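Local coordinates for protein fructose-bisphosphate aldolase class I (Thermoproteus tenax, PDB 1W8S) that belongs to the DeoC/LacD family of class I aldolases, folds as a TIM barrel and holds 1,6-di-O-phosphono-beta-D-fructofuranose in its pocket, at residues Y23-G26 with I27-P31; N95-V98 with E99-V102; K179-D183 with P184-S188. The protein carries 2 engineered substitutions. All coordinates share one frame; numbering follows the deposited sequence.

Contact 1: Y23-G26 with I27-P31. With FBP (1,6-di-O-phosphono-beta-D-fructofuranose), chain O.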
# COMPACT_ATOMS: atom_id res chain seq x y z
N TYR E 23 -21.09 -21.38 -7.40
CA TYR E 23 -20.29 -21.76 -8.53
C TYR E 23 -19.09 -20.83 -8.73
O TYR E 23 -18.75 -20.50 -9.87
CB TYR E 23 -21.14 -21.78 -9.77
CG TYR E 23 -20.53 -22.43 -10.96
CD1 TYR E 23 -20.15 -23.77 -10.91
CD2 TYR E 23 -20.37 -21.75 -12.16
CE1 TYR E 23 -19.63 -24.42 -12.03
CE2 TYR E 23 -19.86 -22.39 -13.31
CZ TYR E 23 -19.48 -23.73 -13.22
OH TYR E 23 -18.98 -24.38 -14.30
N ASP E 24 -18.46 -20.42 -7.63
CA ASP E 24 -17.17 -19.72 -7.70
C ASP E 24 -15.99 -20.67 -7.67
O ASP E 24 -14.84 -20.23 -7.64
CB ASP E 24 -17.00 -18.65 -6.59
CG ASP E 24 -17.23 -19.19 -5.18
OD1 ASP E 24 -18.01 -20.17 -5.03
OD2 ASP E 24 -16.71 -18.68 -4.16
N HIS E 25 -16.25 -21.97 -7.73
CA HIS E 25 -15.22 -22.96 -7.46
C HIS E 25 -14.11 -22.95 -8.50
O HIS E 25 -12.98 -23.30 -8.21
CB HIS E 25 -15.86 -24.34 -7.37
CG HIS E 25 -16.90 -24.46 -6.30
ND1 HIS E 25 -18.03 -23.66 -6.26
CD2 HIS E 25 -17.00 -25.30 -5.24
CE1 HIS E 25 -18.75 -23.98 -5.20
NE2 HIS E 25 -18.16 -24.99 -4.58
N GLY E 26 -14.41 -22.53 -9.73
CA GLY E 26 -13.41 -22.50 -10.77
C GLY E 26 -12.15 -21.71 -10.41
O GLY E 26 -11.07 -22.03 -10.85
N ILE E 27 -12.31 -20.65 -9.62
CA ILE E 27 -11.17 -19.89 -9.13
C ILE E 27 -10.72 -20.39 -7.75
O ILE E 27 -9.56 -20.67 -7.58
CB ILE E 27 -11.40 -18.34 -9.18
CG1 ILE E 27 -10.06 -17.61 -8.90
CG2 ILE E 27 -12.40 -17.91 -8.20
CD1 ILE E 27 -10.05 -16.11 -9.10
N GLU E 28 -11.64 -20.60 -6.83
CA GLU E 28 -11.28 -20.99 -5.44
C GLU E 28 -10.57 -22.33 -5.38
O GLU E 28 -9.59 -22.50 -4.62
CB GLU E 28 -12.53 -21.01 -4.54
CG GLU E 28 -13.15 -19.63 -4.31
CD GLU E 28 -12.29 -18.69 -3.47
OE1 GLU E 28 -11.49 -19.16 -2.64
OE2 GLU E 28 -12.42 -17.46 -3.67
N HIS E 29 -11.05 -23.30 -6.15
CA HIS E 29 -10.47 -24.66 -6.14
C HIS E 29 -9.91 -25.11 -7.48
O HIS E 29 -9.12 -26.05 -7.55
CB HIS E 29 -11.55 -25.69 -5.77
CG HIS E 29 -12.18 -25.42 -4.45
ND1 HIS E 29 -13.46 -25.83 -4.14
CD2 HIS E 29 -11.71 -24.80 -3.34
CE1 HIS E 29 -13.76 -25.45 -2.91
NE2 HIS E 29 -12.71 -24.82 -2.41
N GLY E 30 -10.36 -24.51 -8.55
CA GLY E 30 -9.90 -24.91 -9.86
C GLY E 30 -10.76 -26.04 -10.37
O GLY E 30 -11.63 -26.55 -9.64
N PRO E 31 -10.56 -26.40 -11.62
CA PRO E 31 -11.47 -27.32 -12.30
C PRO E 31 -11.34 -28.80 -11.95
O PRO E 31 -12.11 -29.55 -12.51
CB PRO E 31 -11.21 -27.05 -13.78
CG PRO E 31 -9.82 -26.52 -13.86
CD PRO E 31 -9.55 -25.86 -12.54
P1 FBP O . -19.67 -25.81 -1.58
O1P FBP O . -19.13 -26.58 -2.72
O2P FBP O . -21.11 -26.20 -1.13
O3P FBP O . -18.78 -25.88 -0.33
O1 FBP O . -19.74 -24.29 -2.06
C1 FBP O . -20.09 -23.26 -1.16
C2 FBP O . -18.86 -22.38 -0.90
O2 FBP O . -19.18 -21.36 0.08
C3 FBP O . -18.29 -21.71 -2.16
O3 FBP O . -19.00 -20.56 -2.59
C4 FBP O . -16.87 -21.40 -1.70
O4 FBP O . -15.92 -21.24 -2.74
C5 FBP O . -16.54 -22.65 -0.89
O5 FBP O . -17.78 -23.14 -0.35
C6 FBP O . -15.54 -22.33 0.21
O6 FBP O . -15.33 -23.49 1.00
P2 FBP O . -13.85 -24.10 1.22
O4P FBP O . -14.01 -25.60 1.25
O5P FBP O . -12.91 -23.58 0.13
O6P FBP O . -13.33 -23.75 2.63
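His25 and His29, one helical turn apart, lie side by side and point the same way, each presenting an imidazole edge to a different phosphate of the bound FBP. Their planes stand at 78° with centroids 5.5 Å apart, an oblique arrangement. His25 NE2 donates to FBP O1P at 2.6 Å and more weakly to the ester oxygen O1, whereas His29 NE2 reaches FBP O5P of the second phosphate at 2.8 Å in a nearly straight bond (169°). Similar first torsions, CG anti to the carbonyl carbon, are consistent with the shared direction, while differing second torsions turn the planes apart. His29 ND1 is hydrogen-bonded to Asp33, which, with the phosphate bond at NE2, helps to hold the ring's rotation; the His25 ring meets Trp235 edge-to-face.

Between the two phosphates, Asp24 OD1 accepts from FBP O3 (2.7 Å) and Asp24 OD2 from FBP O4 (3.0 Å), one hydroxyl per carboxylate oxygen. Glu28 CG, set by the first torsion, lies 3.7 Å from Asp24 OD2, and the bend at chi2 then turns the carboxylate. Glu28 OE2, bonded to Lys82 N, stays 4.5 Å from Asp24 OD2; Lys78 makes long, weak ion pairs with both acids and may ease their like charges.

His25 O accepts from both His29 N (2.8 Å) and Gly30 N, and Gly30 leaves the helix with positive phi. The result is a short ligand-binding helix after barrel strand 18-22, characteristic of the pocket at the C-terminal mouth of a TIM barrel.

Contact 2: N95-V98 with E99-V102; sequences NCSV and EEAV
Ser97 and Glu100 close on each other at the start of helix 98-103, each side chain bonding to the other residue's backbone N-H. The Ser97 hydroxyl stands between its own backbone N and carbonyl carbon (chi1 60°), where OG can accept from Glu100 N at 3.1 Å with an angle of 156°. In return, Glu100 OE1 accepts from Ser97 N at 3.1 Å and from Ser97 OG at 2.7 Å. The hydroxyl uses the anti lone pair of OE1; the N-H arrives on the anti side too, but 31° out of the carboxylate plane. Glu100 gets there with CG anti to its carbonyl carbon and an extended second torsion, while its other oxygen, OE2, makes a salt bridge with Arg62. Two donors on OE1 and an ion pair on OE2 probably restrict rotation of the carboxylate.

Alongside, buried Cys96 SG lies 3.8 Å from Glu100 CB. The first regular turn follows: Ala101 N bonds to Ser97 O at 3.0 Å and Val102 N to Val98 O at 3.0 Å. Val98, Glu99 and Val102 pack on Phe137 of helix 120-137, and Glu99 OE1 forms a salt bridge with Arg132 of the second subunit.

Reciprocal serine and glutamate bonds three residues apart define a capping box with Ser97 as N-cap, here opening a peripheral helix of the barrel beside a subunit interface.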
# COMPACT_ATOMS: atom_id res chain seq x y z
N ASN E 95 -11.85 -8.50 -7.42
CA ASN E 95 -11.50 -8.41 -8.84
C ASN E 95 -12.59 -7.70 -9.64
O ASN E 95 -12.53 -7.65 -10.89
CB ASN E 95 -11.23 -9.80 -9.44
CG ASN E 95 -12.39 -10.72 -9.30
OD1 ASN E 95 -13.43 -10.52 -9.94
ND2 ASN E 95 -12.24 -11.75 -8.48
N CYS E 96 -13.58 -7.19 -8.93
CA CYS E 96 -14.78 -6.55 -9.49
C CYS E 96 -15.30 -5.55 -8.50
O CYS E 96 -15.19 -5.78 -7.29
CB CYS E 96 -15.86 -7.61 -9.72
SG CYS E 96 -17.28 -7.10 -10.72
N SER E 97 -15.89 -4.46 -9.01
CA SER E 97 -16.56 -3.45 -8.18
C SER E 97 -18.03 -3.74 -8.09
O SER E 97 -18.59 -4.49 -8.93
CB SER E 97 -16.41 -2.06 -8.78
OG SER E 97 -16.95 -1.95 -10.07
N VAL E 98 -18.67 -3.16 -7.10
CA VAL E 98 -20.11 -3.25 -6.98
C VAL E 98 -20.77 -2.61 -8.19
O VAL E 98 -21.76 -3.12 -8.68
CB VAL E 98 -20.59 -2.56 -5.69
CG1 VAL E 98 -22.09 -2.39 -5.68
CG2 VAL E 98 -20.08 -3.35 -4.49
N GLU E 99 -20.24 -1.49 -8.66
CA GLU E 99 -20.87 -0.82 -9.82
C GLU E 99 -20.88 -1.78 -11.05
O GLU E 99 -21.86 -1.87 -11.79
CB GLU E 99 -20.15 0.50 -10.14
CG GLU E 99 -20.65 1.16 -11.42
CD GLU E 99 -20.04 2.54 -11.72
OE1 GLU E 99 -19.49 3.18 -10.82
OE2 GLU E 99 -20.21 2.97 -12.86
N GLU E 100 -19.77 -2.49 -11.26
CA GLU E 100 -19.68 -3.40 -12.39
C GLU E 100 -20.64 -4.58 -12.18
O GLU E 100 -21.23 -5.08 -13.14
CB GLU E 100 -18.27 -3.92 -12.58
CG GLU E 100 -17.31 -2.87 -13.09
CD GLU E 100 -15.88 -3.30 -12.94
OE1 GLU E 100 -15.39 -3.31 -11.80
OE2 GLU E 100 -15.26 -3.65 -13.96
N ALA E 101 -20.79 -5.03 -10.94
CA ALA E 101 -21.75 -6.10 -10.60
C ALA E 101 -23.18 -5.73 -10.99
O ALA E 101 -23.94 -6.56 -11.53
CB ALA E 101 -21.66 -6.43 -9.14
N VAL E 102 -23.56 -4.49 -10.70
CA VAL E 102 -24.82 -3.97 -11.11
C VAL E 102 -24.97 -4.07 -12.62
O VAL E 102 -25.98 -4.60 -13.11
CB VAL E 102 -25.01 -2.53 -10.64
CG1 VAL E 102 -26.22 -1.90 -11.31
CG2 VAL E 102 -25.18 -2.54 -9.11

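Contact 3: K179-D183 with P184-S188; sequences KYTGD and PKTFS
Thr186 OG1 sits between two partners, donating a hydrogen bond to Asp183 OD1 (2.5 Å) and accepting one from Thr181 OG1 at 2.6 Å. The other oxygen of the aspartate, OD2, accepts from Thr186 N at 3.1 Å, making Asp183 the N-cap of helix 184-193. Both donors come from above the carboxylate plane, 50° out of it at OD1 and 45° at OD2. With Thr186 OG1 lodged between backbone N and carbonyl carbon (chi1 57°), the hydroxyl turns back toward the cap. Asp183 O then takes Phe187 N as the first helical bond.

Alongside, Tyr180 directs an edge at the face of Phe187: Tyr180 CD1 lies 3.7 Å from Phe187 CG, with the ring centroids 5.2 Å apart. Above one face of Tyr180, Gly182 N sits over the ring centre. Helix 210-222 flanks Tyr180 through Gln216 and Val220, and Val161 of helix 158-171 packs on Thr181 and Phe187. Lys179 NZ makes salt bridges with Glu155 and with a phosphate oxygen of FBP, while the contact buries Lys179 O, 3.3 Å from Phe187 CE1, with no hydrogen-bond partner in the model.

An aspartate N-cap thus opens the helix that follows strand 175-179 of the TIM barrel. The hydroxyl bonds run one way, Thr181 to Thr186 to Asp183. Receiving bonds on both oxygens at the helix dipole's positive end probably favours the ionised aspartate.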
# COMPACT_ATOMS: atom_id res chain seq x y z
N LYS E 179 -19.73 -21.85 7.75
CA LYS E 179 -19.60 -23.31 7.79
C LYS E 179 -20.48 -23.91 8.88
O LYS E 179 -20.71 -23.31 9.93
CB LYS E 179 -18.12 -23.71 8.02
CG LYS E 179 -17.22 -23.31 6.82
CD LYS E 179 -15.83 -23.96 6.82
CE LYS E 179 -15.20 -23.83 5.43
NZ LYS E 179 -13.82 -24.43 5.28
N TYR E 180 -20.96 -25.11 8.64
CA TYR E 180 -21.74 -25.86 9.60
C TYR E 180 -20.83 -26.45 10.67
O TYR E 180 -19.72 -26.92 10.37
CB TYR E 180 -22.49 -26.98 8.85
CG TYR E 180 -23.50 -27.73 9.68
CD1 TYR E 180 -24.39 -27.06 10.51
CD2 TYR E 180 -23.61 -29.12 9.60
CE1 TYR E 180 -25.32 -27.73 11.27
CE2 TYR E 180 -24.55 -29.81 10.37
CZ TYR E 180 -25.40 -29.10 11.21
OH TYR E 180 -26.35 -29.76 11.98
N THR E 181 -21.30 -26.43 11.93
CA THR E 181 -20.58 -27.05 13.04
C THR E 181 -20.73 -28.57 13.11
O THR E 181 -20.00 -29.23 13.85
CB THR E 181 -21.07 -26.46 14.38
OG1 THR E 181 -22.51 -26.57 14.50
CG2 THR E 181 -20.70 -24.96 14.46
N GLY E 182 -21.71 -29.13 12.39
CA GLY E 182 -21.98 -30.57 12.45
C GLY E 182 -23.09 -30.96 13.42
O GLY E 182 -23.39 -32.15 13.57
N ASP E 183 -23.70 -29.98 14.07
CA ASP E 183 -24.83 -30.26 14.94
C ASP E 183 -25.70 -29.02 15.19
O ASP E 183 -25.19 -27.89 15.26
CB ASP E 183 -24.39 -30.89 16.26
CG ASP E 183 -23.99 -29.88 17.29
OD1 ASP E 183 -22.81 -29.48 17.27
OD2 ASP E 183 -24.79 -29.45 18.17
N PRO E 184 -27.00 -29.23 15.27
CA PRO E 184 -27.93 -28.10 15.37
C PRO E 184 -27.82 -27.28 16.64
O PRO E 184 -28.11 -26.10 16.56
CB PRO E 184 -29.32 -28.76 15.25
CG PRO E 184 -29.12 -30.21 15.55
CD PRO E 184 -27.71 -30.52 15.19
N LYS E 185 -27.43 -27.86 17.76
CA LYS E 185 -27.35 -27.06 18.99
C LYS E 185 -26.27 -25.97 18.86
O LYS E 185 -26.55 -24.78 19.10
CB LYS E 185 -27.15 -27.94 20.23
CG LYS E 185 -26.68 -27.20 21.52
CD LYS E 185 -27.77 -26.42 22.23
CE LYS E 185 -28.12 -27.06 23.59
NZ LYS E 185 -26.97 -26.99 24.57
N THR E 186 -25.06 -26.36 18.45
CA THR E 186 -23.95 -25.42 18.37
C THR E 186 -24.17 -24.47 17.22
O THR E 186 -23.80 -23.31 17.30
CB THR E 186 -22.58 -26.13 18.23
OG1 THR E 186 -22.58 -26.98 17.08
CG2 THR E 186 -22.31 -27.05 19.41
N PHE E 187 -24.78 -24.95 16.15
CA PHE E 187 -25.08 -24.07 15.02
C PHE E 187 -26.19 -23.06 15.34
O PHE E 187 -26.17 -21.94 14.84
CB PHE E 187 -25.45 -24.87 13.79
CG PHE E 187 -25.29 -24.09 12.52
CD1 PHE E 187 -24.02 -23.63 12.13
CD2 PHE E 187 -26.36 -23.81 11.72
CE1 PHE E 187 -23.85 -22.93 10.95
CE2 PHE E 187 -26.19 -23.10 10.54
CZ PHE E 187 -24.93 -22.67 10.16
N SER E 188 -27.15 -23.43 16.19
CA SER E 188 -28.19 -22.47 16.61
C SER E 188 -27.61 -21.28 17.40
O SER E 188 -28.18 -20.20 17.38
CB SER E 188 -29.28 -23.16 17.43
OG SER E 188 -28.72 -23.62 18.62

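Contacts 1, 2 and 3 follow in series along one chain, all within a TIM-barrel domain: contact 1 spans the whole of short helix 25-28, and contacts 2 and 3 each open a helix. Contact 1 comes after strand 18-22 and contact 3 after strand 175-179, both parallel barrel strands; contact 2 follows strand 93-94, antiparallel to strand 75-81. Centres of contacts 1 and 2 are about 19 Å apart, those of 1 and 3 about 25 Å, and those of 2 and 3 about 33 Å, on opposite sides of the chain's centre. Contacts 1 and 3 share the FBP pocket, the latter through Lys179. Contacts 1 and 2 both meet the second subunit, so the 23-31 region joins pocket and interface.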